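Local coordinates for protein Phikz039 (Pseudomonas phage phikz, PDB 3ZBQ) that is PhuZ, a phage-encoded member of the tubulin and FtsZ superfamily, with guanosine-5'-diphosphate bound in this structure, at residues Lys4-Tyr10 with Pro93-Ile99. Numbering follows the deposited sequence.
Sequences KVKTRIY and PAGDTNI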
ATOM      1  N   LYS A   4      16.504 -16.857  -1.811  1.00 18.72           N
ATOM      2  CA  LYS A   4      15.515 -15.784  -1.753  1.00 16.50           C
ATOM      3  C   LYS A   4      16.202 -14.459  -2.008  1.00 14.62           C
ATOM      4  O   LYS A   4      17.299 -14.231  -1.511  1.00 14.47           O
ATOM      5  CB  LYS A   4      14.837 -15.733  -0.379  1.00 15.16           C
ATOM      6  CG  LYS A   4      13.806 -16.826  -0.119  1.00 17.67           C
ATOM      7  CD  LYS A   4      13.301 -16.809   1.330  1.00 16.52           C
ATOM      8  CE  LYS A   4      12.315 -15.672   1.598  1.00 14.32           C
ATOM      9  NZ  LYS A   4      11.611 -15.877   2.899  1.00 14.62           N
ATOM     10  N   VAL A   5      15.559 -13.577  -2.768  1.00 11.73           N
ATOM     11  CA  VAL A   5      16.095 -12.231  -2.943  1.00  9.77           C
ATOM     12  C   VAL A   5      15.985 -11.485  -1.613  1.00 10.23           C
ATOM     13  O   VAL A   5      15.173 -11.854  -0.765  1.00 11.82           O
ATOM     14  CB  VAL A   5      15.362 -11.466  -4.063  1.00 13.31           C
ATOM     15  CG1 VAL A   5      15.588 -12.152  -5.405  1.00 15.04           C
ATOM     16  CG2 VAL A   5      13.867 -11.363  -3.761  1.00  8.92           C
ATOM     17  N   LYS A   6      16.816 -10.463  -1.420  1.00  8.23           N
ATOM     18  CA  LYS A   6      16.774  -9.678  -0.190  1.00 11.40           C
ATOM     19  C   LYS A   6      15.454  -8.921  -0.041  1.00  7.70           C
ATOM     20  O   LYS A   6      14.835  -8.925   1.024  1.00  6.41           O
ATOM     21  CB  LYS A   6      17.954  -8.711  -0.122  1.00 11.39           C
ATOM     22  CG  LYS A   6      19.311  -9.417  -0.086  1.00 14.11           C
ATOM     23  CD  LYS A   6      20.456  -8.422  -0.098  1.00 17.87           C
ATOM     24  CE  LYS A   6      21.795  -9.150  -0.096  1.00 21.78           C
ATOM     25  NZ  LYS A   6      22.924  -8.192   0.099  1.00 26.26           N
ATOM     26  N   THR A   7      15.021  -8.281  -1.121  1.00  8.93           N
ATOM     27  CA  THR A   7      13.776  -7.533  -1.101  1.00  5.98           C
ATOM     28  C   THR A   7      13.047  -7.734  -2.425  1.00  7.41           C
ATOM     29  O   THR A   7      13.603  -7.436  -3.485  1.00  9.42           O
ATOM     30  CB  THR A   7      14.031  -6.022  -0.919  1.00  7.43           C
ATOM     31  OG1 THR A   7      14.745  -5.788   0.306  1.00  8.16           O
ATOM     32  CG2 THR A   7      12.716  -5.262  -0.900  1.00  7.31           C
ATOM     33  N   ARG A   8      11.826  -8.263  -2.363  1.00  4.68           N
ATOM     34  CA  ARG A   8      10.954  -8.323  -3.537  1.00  7.31           C
ATOM     35  C   ARG A   8       9.968  -7.170  -3.455  1.00  6.47           C
ATOM     36  O   ARG A   8       9.319  -6.962  -2.423  1.00  5.37           O
ATOM     37  CB  ARG A   8      10.179  -9.654  -3.593  1.00  9.22           C
ATOM     38  CG  ARG A   8       9.295  -9.846  -4.849  1.00  9.49           C
ATOM     39  CD  ARG A   8      10.118 -10.240  -6.079  1.00 11.25           C
ATOM     40  NE  ARG A   8      10.705 -11.573  -5.935  1.00 12.71           N
ATOM     41  CZ  ARG A   8      11.677 -12.053  -6.707  1.00 13.55           C
ATOM     42  NH1 ARG A   8      12.178 -11.309  -7.677  1.00 15.15           N
ATOM     43  NH2 ARG A   8      12.159 -13.275  -6.496  1.00 17.01           N
ATOM     44  N   ILE A   9       9.841  -6.414  -4.537  1.00  8.84           N
ATOM     45  CA  ILE A   9       8.845  -5.359  -4.562  1.00  5.86           C
ATOM     46  C   ILE A   9       7.753  -5.735  -5.554  1.00  7.60           C
ATOM     47  O   ILE A   9       8.048  -6.085  -6.697  1.00  8.15           O
ATOM     48  CB  ILE A   9       9.462  -4.009  -4.943  1.00  5.65           C
ATOM     49  CG1 ILE A   9      10.694  -3.722  -4.061  1.00  8.55           C
ATOM     50  CG2 ILE A   9       8.418  -2.920  -4.824  1.00  7.32           C
ATOM     51  CD1 ILE A   9      11.347  -2.344  -4.313  1.00  6.39           C
ATOM     52  N   TYR A  10       6.505  -5.696  -5.093  1.00  3.96           N
ATOM     53  CA  TYR A  10       5.345  -6.014  -5.927  1.00  7.09           C
ATOM     54  C   TYR A  10       4.594  -4.730  -6.249  1.00  5.04           C
ATOM     55  O   TYR A  10       3.976  -4.125  -5.355  1.00  4.51           O
ATOM     56  CB  TYR A  10       4.394  -6.970  -5.187  1.00  6.37           C
ATOM     57  CG  TYR A  10       4.996  -8.307  -4.785  1.00  5.53           C
ATOM     58  CD1 TYR A  10       5.730  -8.436  -3.614  1.00  7.25           C
ATOM     59  CD2 TYR A  10       4.790  -9.442  -5.559  1.00  7.48           C
ATOM     60  CE1 TYR A  10       6.265  -9.665  -3.234  1.00  6.52           C
ATOM     61  CE2 TYR A  10       5.321 -10.668  -5.191  1.00  6.97           C
ATOM     62  CZ  TYR A  10       6.056 -10.771  -4.028  1.00  7.88           C
ATOM     63  OH  TYR A  10       6.588 -11.992  -3.671  1.00  8.11           O
ATOM     64  N   PRO A  93       8.424 -15.324  -6.185  1.00 10.15           N
ATOM     65  CA  PRO A  93       8.495 -15.756  -4.783  1.00 11.16           C
ATOM     66  C   PRO A  93       8.925 -14.635  -3.838  1.00  9.43           C
ATOM     67  O   PRO A  93       9.634 -13.699  -4.241  1.00  9.17           O
ATOM     68  CB  PRO A  93       9.529 -16.892  -4.809  1.00 15.04           C
ATOM     69  CG  PRO A  93      10.292 -16.713  -6.076  1.00 15.68           C
ATOM     70  CD  PRO A  93       9.339 -16.088  -7.054  1.00 12.16           C
ATOM     71  N   ALA A  94       8.457 -14.724  -2.597  1.00 10.83           N
ATOM     72  CA  ALA A  94       8.769 -13.741  -1.560  1.00 12.22           C
ATOM     73  C   ALA A  94      10.263 -13.558  -1.366  1.00 11.65           C
ATOM     74  O   ALA A  94      11.036 -14.514  -1.474  1.00  9.50           O
ATOM     75  CB  ALA A  94       8.136 -14.151  -0.232  1.00  9.16           C
ATOM     76  N   GLY A  95      10.662 -12.328  -1.054  1.00  8.94           N
ATOM     77  CA  GLY A  95      12.028 -12.060  -0.637  1.00 10.14           C
ATOM     78  C   GLY A  95      12.168 -12.143   0.876  1.00  9.33           C
ATOM     79  O   GLY A  95      11.177 -12.370   1.583  1.00  7.85           O
ATOM     80  N   ASP A  96      13.386 -11.959   1.385  1.00  8.98           N
ATOM     81  CA  ASP A  96      13.588 -11.868   2.830  1.00  8.22           C
ATOM     82  C   ASP A  96      12.746 -10.731   3.414  1.00  8.43           C
ATOM     83  O   ASP A  96      12.256 -10.825   4.538  1.00  5.35           O
ATOM     84  CB  ASP A  96      15.072 -11.657   3.172  1.00  9.43           C
ATOM     85  CG  ASP A  96      15.919 -12.898   2.925  1.00 11.72           C
ATOM     86  OD1 ASP A  96      15.412 -14.028   3.120  1.00 13.82           O
ATOM     87  OD2 ASP A  96      17.102 -12.736   2.551  1.00 12.78           O
ATOM     88  N   THR A  97      12.564  -9.673   2.621  1.00  8.25           N
ATOM     89  CA  THR A  97      11.624  -8.600   2.926  1.00  6.14           C
ATOM     90  C   THR A  97      10.787  -8.365   1.680  1.00  5.35           C
ATOM     91  O   THR A  97      11.202  -8.721   0.577  1.00  4.75           O
ATOM     92  CB  THR A  97      12.342  -7.294   3.304  1.00  4.94           C
ATOM     93  OG1 THR A  97      13.296  -6.958   2.284  1.00  5.72           O
ATOM     94  CG2 THR A  97      13.061  -7.453   4.644  1.00  6.64           C
ATOM     95  N   ASN A  98       9.602  -7.789   1.852  1.00  4.93           N
ATOM     96  CA  ASN A  98       8.685  -7.624   0.729  1.00  5.24           C
ATOM     97  C   ASN A  98       7.970  -6.297   0.813  1.00  4.76           C
ATOM     98  O   ASN A  98       7.481  -5.912   1.881  1.00  5.65           O
ATOM     99  CB  ASN A  98       7.667  -8.763   0.706  1.00  5.45           C
ATOM    100  CG  ASN A  98       8.327 -10.112   0.574  1.00  6.08           C
ATOM    101  OD1 ASN A  98       8.582 -10.566  -0.543  1.00  4.86           O
ATOM    102  ND2 ASN A  98       8.680 -10.731   1.716  1.00  4.65           N
ATOM    103  N   ILE A  99       7.908  -5.594  -0.313  1.00  5.51           N
ATOM    104  CA  ILE A  99       7.260  -4.301  -0.351  1.00  3.33           C
ATOM    105  C   ILE A  99       6.187  -4.387  -1.423  1.00  4.13           C
ATOM    106  O   ILE A  99       6.461  -4.815  -2.531  1.00  3.33           O
ATOM    107  CB  ILE A  99       8.252  -3.162  -0.684  1.00  4.06           C
ATOM    108  CG1 ILE A  99       9.438  -3.188   0.291  1.00  3.32           C
ATOM    109  CG2 ILE A  99       7.552  -1.805  -0.623  1.00  3.89           C
ATOM    110  CD1 ILE A  99      10.473  -2.105   0.053  1.00  4.33           C
TER
HETATM  111  O   HOH W   1      13.507 -15.132   4.598  1.00 13.71           O
HETATM  112  O   HOH W   2      18.285 -13.986   0.828  1.00 16.10           O
HETATM  113  O   HOH W   3      12.882 -14.573  -3.566  1.00  9.95           O
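Thr7, Arg8 and Ile9 pair in parallel register with Thr97, Asn98 and Ile99, joining strands 7-12 and 97-103, neighbours in the centre of the nucleotide-binding domain's sheet. Arg8 N and O bond to Thr97 O and Ile99 N, and Tyr10 N, at 2.7 Å, to Ile99 O. At the start of the ladder Lys6 O accepts both Thr97 N (2.9 Å) and Thr97 OG1 (2.8 Å), which arrive from opposite faces of its carbonyl plane. Thr97 can double its grip because OG1 sits between its own N and carbonyl carbon (chi1 53°); the same oxygen lies 2.7 Å from Thr7 OG1. On the face of Thr7 and Thr97, Ile9 and Ile99 run side by side and pack against helix 175-192.

On the face of Arg8 and Asn98, Arg8 extends anti to its N (chi1 -176°), then bends twice, laying its guanidinium edge-on to Pro93 O: NE donates at 2.9 Å with the oxygen near the group's plane, NH2 only weakly. Val5 CG2 sits over one guanidinium face, offset toward the rim, 3.6 Å above its plane. The Asn98 amide braces the incoming loop, OD1 taking Gly95 N (2.8 Å) and ND2 giving to Gly95 O and to Val126 O. Its OD1 also lies in plane at the edge of the Tyr10 ring, whose hydroxyl bonds Phe92 O; Tyr10 and Ala94 pack on helix 109-122.

At the outer end Asp96 N bonds Val5 O, and one water bridges Lys4 NZ to Asp96 OD1; Lys4 NZ makes its salt bridge with Glu125, and Asp96 OD2 is hydrogen-bonded to Gln195. This pairing of strands 1 and 4 in the parallel order 3-2-1-4-5-6, with helices on both faces, is that of the Rossmann-like nucleotide-binding domain of tubulin and FtsZ.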